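Local atomic coordinates of putative glycosyltransferase (GalT1) (Streptococcus parasanguinis FW213, PDB entry 5HEA), a protein that probably transfers sugar residues from nucleotide-activated donors, this chain being its C-terminal part with a family 2 (GT-A type) glycosyltransferase domain. Residues E5-I10 and Q30-F35; K86-V91 and F173-F178; N34-L39 and R61-H66. All blocks are in the same frame, centred on the assembly; numbering follows the deposited sequence.

Interaction 1: E5-I10 and Q30-F35; sequences ELISII and QTYKNF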
loop_
_atom_site.group_PDB
_atom_site.type_symbol
_atom_site.label_atom_id
_atom_site.label_comp_id
_atom_site.label_asym_id
_atom_site.label_seq_id
_atom_site.Cartn_x
_atom_site.Cartn_y
_atom_site.Cartn_z
ATOM N N GLU A 5 -3.038 20.425 45.729
ATOM C CA GLU A 5 -2.711 19.140 45.104
ATOM C C GLU A 5 -2.255 19.304 43.654
ATOM O O GLU A 5 -2.520 20.320 43.022
ATOM C CB GLU A 5 -3.910 18.208 45.189
ATOM C CG GLU A 5 -4.414 18.034 46.610
ATOM C CD GLU A 5 -5.923 17.910 46.686
ATOM O OE1 GLU A 5 -6.403 16.869 47.185
ATOM O OE2 GLU A 5 -6.630 18.854 46.254
ATOM N N LEU A 6 -1.561 18.303 43.132
ATOM C CA LEU A 6 -0.908 18.437 41.837
ATOM C C LEU A 6 -1.908 18.416 40.684
ATOM O O LEU A 6 -2.744 17.510 40.576
ATOM C CB LEU A 6 0.137 17.345 41.656
ATOM C CG LEU A 6 0.881 17.329 40.321
ATOM C CD1 LEU A 6 1.902 18.465 40.259
ATOM C CD2 LEU A 6 1.541 15.966 40.123
ATOM N N ILE A 7 -1.831 19.436 39.838
ATOM C CA ILE A 7 -2.633 19.469 38.635
ATOM C C ILE A 7 -1.761 19.090 37.437
ATOM O O ILE A 7 -0.697 19.669 37.223
ATOM C CB ILE A 7 -3.270 20.853 38.419
ATOM C CG1 ILE A 7 -4.248 21.180 39.556
ATOM C CG2 ILE A 7 -4.001 20.905 37.075
ATOM C CD1 ILE A 7 -4.790 22.588 39.472
ATOM N N SER A 8 -2.204 18.115 36.654
ATOM C CA SER A 8 -1.490 17.779 35.420
ATOM C C SER A 8 -2.072 18.522 34.215
ATOM O O SER A 8 -3.249 18.358 33.887
ATOM C CB SER A 8 -1.525 16.272 35.162
ATOM O OG SER A 8 -0.846 15.550 36.175
ATOM N N ILE A 9 -1.236 19.319 33.554
ATOM C CA ILE A 9 -1.629 20.074 32.361
ATOM C C ILE A 9 -1.070 19.405 31.123
ATOM O O ILE A 9 0.150 19.358 30.933
ATOM C CB ILE A 9 -1.066 21.500 32.385
ATOM C CG1 ILE A 9 -1.370 22.171 33.735
ATOM C CG2 ILE A 9 -1.618 22.302 31.200
ATOM C CD1 ILE A 9 -0.567 23.453 33.963
ATOM N N ILE A 10 -1.964 18.887 30.287
ATOM C CA ILE A 10 -1.586 18.137 29.099
ATOM C C ILE A 10 -1.585 19.041 27.878
ATOM O O ILE A 10 -2.602 19.642 27.525
ATOM C CB ILE A 10 -2.520 16.919 28.900
ATOM C CG1 ILE A 10 -2.319 15.929 30.055
ATOM C CG2 ILE A 10 -2.270 16.254 27.534
ATOM C CD1 ILE A 10 -3.423 14.896 30.194
ATOM N N GLN A 30 1.493 30.903 36.179
ATOM C CA GLN A 30 0.273 30.591 36.930
ATOM C C GLN A 30 0.432 30.895 38.413
ATOM O O GLN A 30 1.451 30.559 39.014
ATOM C CB GLN A 30 -0.143 29.129 36.745
ATOM C CG GLN A 30 -0.797 28.853 35.417
ATOM C CD GLN A 30 -1.959 29.786 35.155
ATOM O OE1 GLN A 30 -2.984 29.732 35.846
ATOM N NE2 GLN A 30 -1.805 30.659 34.165
ATOM N N THR A 31 -0.589 31.520 38.996
ATOM C CA THR A 31 -0.620 31.777 40.435
ATOM C C THR A 31 -0.738 30.476 41.230
ATOM O O THR A 31 -0.293 30.396 42.377
ATOM C CB THR A 31 -1.780 32.728 40.819
ATOM O OG1 THR A 31 -3.026 32.148 40.432
ATOM C CG2 THR A 31 -1.632 34.053 40.111
ATOM N N TYR A 32 -1.357 29.462 40.624
ATOM C CA TYR A 32 -1.382 28.127 41.209
ATOM C C TYR A 32 -0.083 27.431 40.833
ATOM O O TYR A 32 0.173 27.165 39.659
ATOM C CB TYR A 32 -2.578 27.327 40.694
ATOM C CG TYR A 32 -2.835 26.038 41.455
ATOM C CD1 TYR A 32 -2.147 24.875 41.140
ATOM C CD2 TYR A 32 -3.763 25.993 42.488
ATOM C CE1 TYR A 32 -2.379 23.698 41.828
ATOM C CE2 TYR A 32 -4.003 24.822 43.184
ATOM C CZ TYR A 32 -3.312 23.678 42.842
ATOM O OH TYR A 32 -3.545 22.516 43.520
ATOM N N LYS A 33 0.736 27.133 41.831
ATOM C CA LYS A 33 2.114 26.724 41.575
ATOM C C LYS A 33 2.295 25.219 41.391
ATOM O O LYS A 33 3.198 24.782 40.677
ATOM C CB LYS A 33 3.026 27.210 42.708
ATOM C CG LYS A 33 2.987 28.716 42.942
ATOM C CD LYS A 33 3.564 29.453 41.761
ATOM C CE LYS A 33 3.490 30.955 41.958
ATOM N NZ LYS A 33 4.199 31.674 40.856
ATOM N N ASN A 34 1.450 24.428 42.040
ATOM C CA ASN A 34 1.677 22.989 42.077
ATOM C C ASN A 34 1.119 22.245 40.860
ATOM O O ASN A 34 0.105 21.552 40.944
ATOM C CB ASN A 34 1.143 22.380 43.376
ATOM C CG ASN A 34 1.641 20.965 43.591
ATOM O OD1 ASN A 34 2.552 20.512 42.896
ATOM N ND2 ASN A 34 1.047 20.258 44.543
ATOM N N PHE A 35 1.788 22.404 39.727
ATOM C CA PHE A 35 1.370 21.716 38.519
ATOM C C PHE A 35 2.543 21.017 37.855
ATOM O O PHE A 35 3.702 21.292 38.162
ATOM C CB PHE A 35 0.714 22.684 37.525
ATOM C CG PHE A 35 1.589 23.851 37.141
ATOM C CD1 PHE A 35 2.617 23.700 36.223
ATOM C CD2 PHE A 35 1.384 25.093 37.703
ATOM C CE1 PHE A 35 3.425 24.767 35.880
ATOM C CE2 PHE A 35 2.178 26.169 37.365
ATOM C CZ PHE A 35 3.200 26.011 36.448
#
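The strand that begins at I7 pairs in parallel with the start of the next strand at F35, their CA atoms 4.6 Å apart, and the pairing opens with the bond from I7 N to N34 O (3.1 Å), nearly straight at 165° and lying in the carbonyl plane. N34 is the centre of an inverse gamma turn, closed by F35 N bonding back to K33 O, which turns the chain from the loop into the strand. Y32 OH donates to E5 O, which sits in the ring plane at its edge; the modelled 2.5 Å is unusually short, so its exact length is doubtful. Over one face of the same ring lies the I7 CD1 methyl, 3.9 Å from the centroid and displaced toward the rim, a CH-pi contact. The Y32 ring reaches both partners because its CG is anti to the backbone N (chi1 -168°).

Two parallel strands joined through helix 20-28 make this the first beta-alpha-beta crossover of the Rossmann-like sheet expected of a GT-A domain. On the I7 side of that sheet, I9 CD1 meets F35 CG obliquely at 3.9 Å, next to L102 of helix 101-110, which also touches I7 and Y32. L6 and N34 cross at about a right angle, with L6 CD1 3.4 Å from N34 OD1. The amide nitrogen ND2 is bonded to G4 O, which holds this side chain beside the incoming chain. E5 points its CB away from the loop, and its carboxylate is taken by K86, Y87 and Y106.

Interaction 2: K86-V91 and F173-F178; sequences KYITFV and FKAELF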
loop_
_atom_site.group_PDB
_atom_site.type_symbol
_atom_site.label_atom_id
_atom_site.label_comp_id
_atom_site.label_asym_id
_atom_site.label_seq_id
_atom_site.Cartn_x
_atom_site.Cartn_y
_atom_site.Cartn_z
ATOM N N LYS A 86 -3.659 14.821 40.746
ATOM C CA LYS A 86 -4.984 14.487 41.247
ATOM C C LYS A 86 -6.045 15.041 40.301
ATOM O O LYS A 86 -7.198 14.590 40.294
ATOM C CB LYS A 86 -5.187 15.050 42.661
ATOM C CG LYS A 86 -6.607 14.841 43.196
ATOM C CD LYS A 86 -6.696 15.010 44.699
ATOM C CE LYS A 86 -8.138 14.873 45.176
ATOM N NZ LYS A 86 -8.224 14.867 46.659
ATOM N N TYR A 87 -5.640 16.031 39.510
ATOM C CA TYR A 87 -6.521 16.662 38.530
ATOM C C TYR A 87 -5.826 16.735 37.183
ATOM O O TYR A 87 -4.598 16.815 37.110
ATOM C CB TYR A 87 -6.901 18.070 38.977
ATOM C CG TYR A 87 -7.484 18.104 40.367
ATOM C CD1 TYR A 87 -6.674 18.368 41.468
ATOM C CD2 TYR A 87 -8.833 17.835 40.587
ATOM C CE1 TYR A 87 -7.185 18.387 42.749
ATOM C CE2 TYR A 87 -9.361 17.849 41.877
ATOM C CZ TYR A 87 -8.525 18.133 42.951
ATOM O OH TYR A 87 -9.012 18.158 44.234
ATOM N N ILE A 88 -6.621 16.719 36.122
ATOM C CA ILE A 88 -6.091 16.787 34.760
ATOM C C ILE A 88 -6.767 17.919 34.000
ATOM O O ILE A 88 -7.983 18.100 34.074
ATOM C CB ILE A 88 -6.305 15.448 34.000
ATOM C CG1 ILE A 88 -5.348 14.374 34.538
ATOM C CG2 ILE A 88 -6.170 15.661 32.464
ATOM C CD1 ILE A 88 -5.474 13.032 33.850
ATOM N N THR A 89 -5.979 18.693 33.269
ATOM C CA THR A 89 -6.561 19.735 32.449
ATOM C C THR A 89 -5.806 19.782 31.122
ATOM O O THR A 89 -4.674 19.299 31.037
ATOM C CB THR A 89 -6.517 21.080 33.194
ATOM O OG1 THR A 89 -7.417 22.011 32.579
ATOM C CG2 THR A 89 -5.092 21.635 33.211
ATOM N N PHE A 90 -6.442 20.321 30.083
ATOM C CA PHE A 90 -5.842 20.346 28.745
ATOM C C PHE A 90 -5.635 21.794 28.316
ATOM O O PHE A 90 -6.488 22.632 28.572
ATOM C CB PHE A 90 -6.752 19.638 27.724
ATOM C CG PHE A 90 -6.957 18.172 28.009
ATOM C CD1 PHE A 90 -6.018 17.237 27.600
ATOM C CD2 PHE A 90 -8.080 17.734 28.703
ATOM C CE1 PHE A 90 -6.193 15.883 27.878
ATOM C CE2 PHE A 90 -8.265 16.382 28.981
ATOM C CZ PHE A 90 -7.316 15.461 28.577
ATOM N N VAL A 91 -4.502 22.090 27.687
ATOM C CA VAL A 91 -4.274 23.412 27.099
ATOM C C VAL A 91 -3.720 23.190 25.691
ATOM O O VAL A 91 -2.777 22.421 25.510
ATOM C CB VAL A 91 -3.258 24.250 27.919
ATOM C CG1 VAL A 91 -2.888 25.535 27.171
ATOM C CG2 VAL A 91 -3.820 24.597 29.282
ATOM N N PHE A 173 -10.537 18.416 35.543
ATOM C CA PHE A 173 -11.166 17.123 35.834
ATOM C C PHE A 173 -10.466 16.390 36.980
ATOM O O PHE A 173 -9.240 16.322 37.002
ATOM C CB PHE A 173 -11.068 16.193 34.611
ATOM C CG PHE A 173 -11.684 16.747 33.352
ATOM C CD1 PHE A 173 -13.045 16.615 33.113
ATOM C CD2 PHE A 173 -10.898 17.378 32.399
ATOM C CE1 PHE A 173 -13.618 17.124 31.953
ATOM C CE2 PHE A 173 -11.463 17.889 31.225
ATOM C CZ PHE A 173 -12.825 17.763 31.006
ATOM N N LYS A 174 -11.234 15.813 37.905
ATOM C CA LYS A 174 -10.677 14.803 38.802
ATOM C C LYS A 174 -10.091 13.706 37.943
ATOM O O LYS A 174 -10.712 13.272 36.967
ATOM C CB LYS A 174 -11.741 14.228 39.738
ATOM C CG LYS A 174 -12.032 15.153 40.918
ATOM C CD LYS A 174 -12.981 14.525 41.908
ATOM C CE LYS A 174 -13.357 15.521 42.990
ATOM N NZ LYS A 174 -14.523 15.051 43.805
ATOM N N ALA A 175 -8.875 13.288 38.278
ATOM C CA ALA A 175 -8.147 12.346 37.429
ATOM C C ALA A 175 -8.806 10.968 37.424
ATOM O O ALA A 175 -8.719 10.232 36.437
ATOM C CB ALA A 175 -6.691 12.250 37.855
ATOM N N GLU A 176 -9.492 10.633 38.513
ATOM C CA GLU A 176 -10.186 9.347 38.599
ATOM C C GLU A 176 -11.280 9.198 37.529
ATOM O O GLU A 176 -11.644 8.085 37.169
ATOM C CB GLU A 176 -10.777 9.133 39.999
ATOM C CG GLU A 176 -11.867 10.134 40.370
ATOM C CD GLU A 176 -12.338 9.994 41.807
ATOM O OE1 GLU A 176 -12.185 8.891 42.382
ATOM O OE2 GLU A 176 -12.861 10.987 42.360
ATOM N N LEU A 177 -11.789 10.317 37.019
ATOM C CA LEU A 177 -12.798 10.288 35.962
ATOM C C LEU A 177 -12.306 9.605 34.666
ATOM O O LEU A 177 -13.110 9.130 33.870
ATOM C CB LEU A 177 -13.259 11.710 35.632
ATOM C CG LEU A 177 -14.374 12.438 36.386
ATOM C CD1 LEU A 177 -14.880 11.722 37.623
ATOM C CD2 LEU A 177 -13.943 13.842 36.712
ATOM N N PHE A 178 -10.997 9.559 34.450
ATOM C CA PHE A 178 -10.466 9.043 33.183
ATOM C C PHE A 178 -10.391 7.509 33.055
ATOM O O PHE A 178 -9.947 6.993 32.019
ATOM C CB PHE A 178 -9.113 9.693 32.845
ATOM C CG PHE A 178 -9.239 11.108 32.350
ATOM C CD1 PHE A 178 -9.324 11.377 30.995
ATOM C CD2 PHE A 178 -9.312 12.161 33.247
ATOM C CE1 PHE A 178 -9.458 12.673 30.536
ATOM C CE2 PHE A 178 -9.439 13.463 32.802
ATOM C CZ PHE A 178 -9.519 13.724 31.448
#
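I88 and F173 form an antiparallel hydrogen-bonded pair: I88 N donates to F173 O at 2.8 Å in the carbonyl plane, and F173 N returns a bond to I88 O at 3.0 Å. Y87 and K174 follow as a non-hydrogen-bonded pair. Beyond it the chain enters a 3-10 segment, and A175 N reaches K86 O from 38° above the carbonyl plane.

The tight part is aromatic. F178 turns back from the 3-10 segment so that its CE2 lies 3.9 Å from I88 CB, while F178 CZ meets the edge of the F90 ring at F90 CE2, 3.8 Å away. F90 and F173 cross at about a right angle, F173 CE2 standing at the same F90 edge. The looser, solvent side is at K86 and K174. The K174 chain, extended beyond CG, runs alongside Y87 in the same direction, its CG 3.9 Å from Y87 CE2. The two ammonium groups stay apart, NZ to NZ 6.9 Å, K86 pairing with E5 and K174 with D115.

Strand 87-90 lies between strands 7-13 and 171-174; I10 touches I88 and F90, and L198 of helix 195-201 packs against F173 and F178.

Interaction 3: N34-L39 and R61-H66; sequences NFEIIL and RIQILH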
loop_
_atom_site.group_PDB
_atom_site.type_symbol
_atom_site.label_atom_id
_atom_site.label_comp_id
_atom_site.label_asym_id
_atom_site.label_seq_id
_atom_site.Cartn_x
_atom_site.Cartn_y
_atom_site.Cartn_z
ATOM N N ASN A 34 1.450 24.428 42.040
ATOM C CA ASN A 34 1.677 22.989 42.077
ATOM C C ASN A 34 1.119 22.245 40.860
ATOM O O ASN A 34 0.105 21.552 40.944
ATOM C CB ASN A 34 1.143 22.380 43.376
ATOM C CG ASN A 34 1.641 20.965 43.591
ATOM O OD1 ASN A 34 2.552 20.512 42.896
ATOM N ND2 ASN A 34 1.047 20.258 44.543
ATOM N N PHE A 35 1.788 22.404 39.727
ATOM C CA PHE A 35 1.370 21.716 38.519
ATOM C C PHE A 35 2.543 21.017 37.855
ATOM O O PHE A 35 3.702 21.292 38.162
ATOM C CB PHE A 35 0.714 22.684 37.525
ATOM C CG PHE A 35 1.589 23.851 37.141
ATOM C CD1 PHE A 35 2.617 23.700 36.223
ATOM C CD2 PHE A 35 1.384 25.093 37.703
ATOM C CE1 PHE A 35 3.425 24.767 35.880
ATOM C CE2 PHE A 35 2.178 26.169 37.365
ATOM C CZ PHE A 35 3.200 26.011 36.448
ATOM N N GLU A 36 2.220 20.098 36.952
ATOM C CA GLU A 36 3.171 19.619 35.972
ATOM C C GLU A 36 2.606 19.926 34.587
ATOM O O GLU A 36 1.393 19.827 34.349
ATOM C CB GLU A 36 3.432 18.122 36.138
ATOM C CG GLU A 36 2.204 17.240 35.988
ATOM C CD GLU A 36 2.528 15.752 36.089
ATOM O OE1 GLU A 36 3.723 15.384 36.107
ATOM O OE2 GLU A 36 1.583 14.946 36.156
ATOM N N ILE A 37 3.488 20.332 33.686
ATOM C CA ILE A 37 3.134 20.500 32.290
ATOM C C ILE A 37 3.701 19.324 31.530
ATOM O O ILE A 37 4.914 19.111 31.510
ATOM C CB ILE A 37 3.706 21.793 31.714
ATOM C CG1 ILE A 37 3.124 22.985 32.481
ATOM C CG2 ILE A 37 3.395 21.870 30.219
ATOM C CD1 ILE A 37 3.795 24.314 32.219
ATOM N N ILE A 38 2.811 18.541 30.932
ATOM C CA ILE A 38 3.208 17.426 30.100
ATOM C C ILE A 38 3.109 17.852 28.650
ATOM O O ILE A 38 2.016 17.989 28.095
ATOM C CB ILE A 38 2.351 16.198 30.375
ATOM C CG1 ILE A 38 2.336 15.933 31.881
ATOM C CG2 ILE A 38 2.892 14.986 29.617
ATOM C CD1 ILE A 38 1.407 14.844 32.278
ATOM N N LEU A 39 4.271 18.129 28.071
ATOM C CA LEU A 39 4.385 18.528 26.683
ATOM C C LEU A 39 4.537 17.281 25.834
ATOM O O LEU A 39 5.548 16.599 25.928
ATOM C CB LEU A 39 5.628 19.413 26.496
ATOM C CG LEU A 39 5.544 20.870 26.937
ATOM C CD1 LEU A 39 6.880 21.599 26.695
ATOM C CD2 LEU A 39 4.409 21.551 26.194
ATOM N N ARG A 61 8.960 21.735 36.327
ATOM C CA ARG A 61 7.562 21.305 36.289
ATOM C C ARG A 61 7.205 20.831 34.878
ATOM O O ARG A 61 6.174 20.195 34.665
ATOM C CB ARG A 61 6.630 22.430 36.767
ATOM C CG ARG A 61 6.748 22.698 38.276
ATOM C CD ARG A 61 5.999 23.957 38.725
ATOM N NE ARG A 61 6.523 25.160 38.088
ATOM C CZ ARG A 61 6.026 26.383 38.258
ATOM N NH1 ARG A 61 4.974 26.585 39.044
ATOM N NH2 ARG A 61 6.576 27.411 37.629
ATOM N N ILE A 62 8.079 21.123 33.920
ATOM C CA ILE A 62 7.843 20.719 32.535
ATOM C C ILE A 62 8.451 19.355 32.220
ATOM O O ILE A 62 9.657 19.151 32.380
ATOM C CB ILE A 62 8.398 21.751 31.541
ATOM C CG1 ILE A 62 7.693 23.095 31.716
ATOM C CG2 ILE A 62 8.248 21.238 30.118
ATOM C CD1 ILE A 62 7.986 24.077 30.610
ATOM N N GLN A 63 7.610 18.429 31.774
ATOM C CA GLN A 63 8.066 17.113 31.338
ATOM C C GLN A 63 7.803 17.001 29.843
ATOM O O GLN A 63 6.705 17.313 29.376
ATOM C CB GLN A 63 7.306 15.997 32.064
ATOM C CG GLN A 63 7.094 16.220 33.561
ATOM C CD GLN A 63 8.396 16.284 34.342
ATOM O OE1 GLN A 63 8.729 17.313 34.935
ATOM N NE2 GLN A 63 9.134 15.178 34.354
ATOM N N ILE A 64 8.798 16.560 29.083
ATOM C CA ILE A 64 8.581 16.355 27.657
ATOM C C ILE A 64 8.462 14.883 27.310
ATOM O O ILE A 64 9.262 14.059 27.752
ATOM C CB ILE A 64 9.722 16.923 26.820
ATOM C CG1 ILE A 64 10.044 18.344 27.239
ATOM C CG2 ILE A 64 9.370 16.882 25.334
ATOM C CD1 ILE A 64 11.222 18.867 26.528
ATOM N N LEU A 65 7.458 14.565 26.507
ATOM C CA LEU A 65 7.379 13.272 25.846
ATOM C C LEU A 65 7.475 13.528 24.351
ATOM O O LEU A 65 6.612 14.185 23.770
ATOM C CB LEU A 65 6.041 12.573 26.133
ATOM C CG LEU A 65 5.649 12.088 27.531
ATOM C CD1 LEU A 65 4.292 11.374 27.469
ATOM C CD2 LEU A 65 6.710 11.166 28.127
ATOM N N HIS A 66 8.528 13.024 23.730
ATOM C CA HIS A 66 8.626 13.022 22.283
ATOM C C HIS A 66 8.051 11.705 21.779
ATOM O O HIS A 66 8.378 10.651 22.299
ATOM C CB HIS A 66 10.090 13.117 21.863
ATOM C CG HIS A 66 10.768 14.377 22.301
ATOM N ND1 HIS A 66 10.368 15.624 21.871
ATOM C CD2 HIS A 66 11.842 14.582 23.099
ATOM C CE1 HIS A 66 11.154 16.544 22.399
ATOM N NE2 HIS A 66 12.062 15.937 23.145
#
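Strands 35-39 and 62-66 run parallel, their axes 4.8 Å apart at closest approach and 17° from alignment, with I37 facing I62, I38 facing Q63 and L39 facing I64. Four backbone bonds tie them. Q63 N to I37 O (2.8 Å), L39 N to Q63 O and L65 N to L39 O all three run nearly along the C=O axis, whereas I37 N approaches R61 O tilted 34° from the carbonyl plane.

The I37 and I62 side chains lie side by side, pointing the same way, with I37 CD1 4.1 Å from I62 CG1. L39 CD1 comes closer to I62, 3.7 Å from its CG2. Helix 48-58, which links the strands in a beta-alpha-beta unit, touches L39, I62 and I64 on this side. At the start of the pairing F35 CZ lies against one face of the R61 guanidinium, toward its rim, 3.2 Å from R61 NH1 and with the planes 22° apart, while R61 CD is over the face of the F35 ring. A bend at chi3 turns the guanidinium face toward the rim of the ring at CZ.

Because R61 NH2 pairs with D59 and NH1 bonds K33 O, the guanidinium is held in position by polar partners while the CZ end of F35 lies against one face, so its charge is probably partly balanced beside the aromatic ring.

How the interactions relate
All three contacts belong to one mixed sheet, in the order 62-66, 35-41, 7-13, 87-90, 171-174, and all belong to the glycosyltransferase domain. Interactions 1 and 3 have centres about 10 Å apart and share N34 and F35, strand 35-41 pairing with a neighbour on either side; a probable hydrogen bond between S8 OG and E36 OE2 also connects them. The centre of interaction 2 is about 11 Å from that of interaction 1, the two linked by the E5 to K86 salt bridge, and about 14 Å from that of interaction 3, which it does not touch. Along the chain interaction 1 comes first, then interaction 3, both local beta-alpha-beta crossovers; interaction 2, last, adds a distant antiparallel strand, extending a core consistent with a GT-A nucleotide-binding fold.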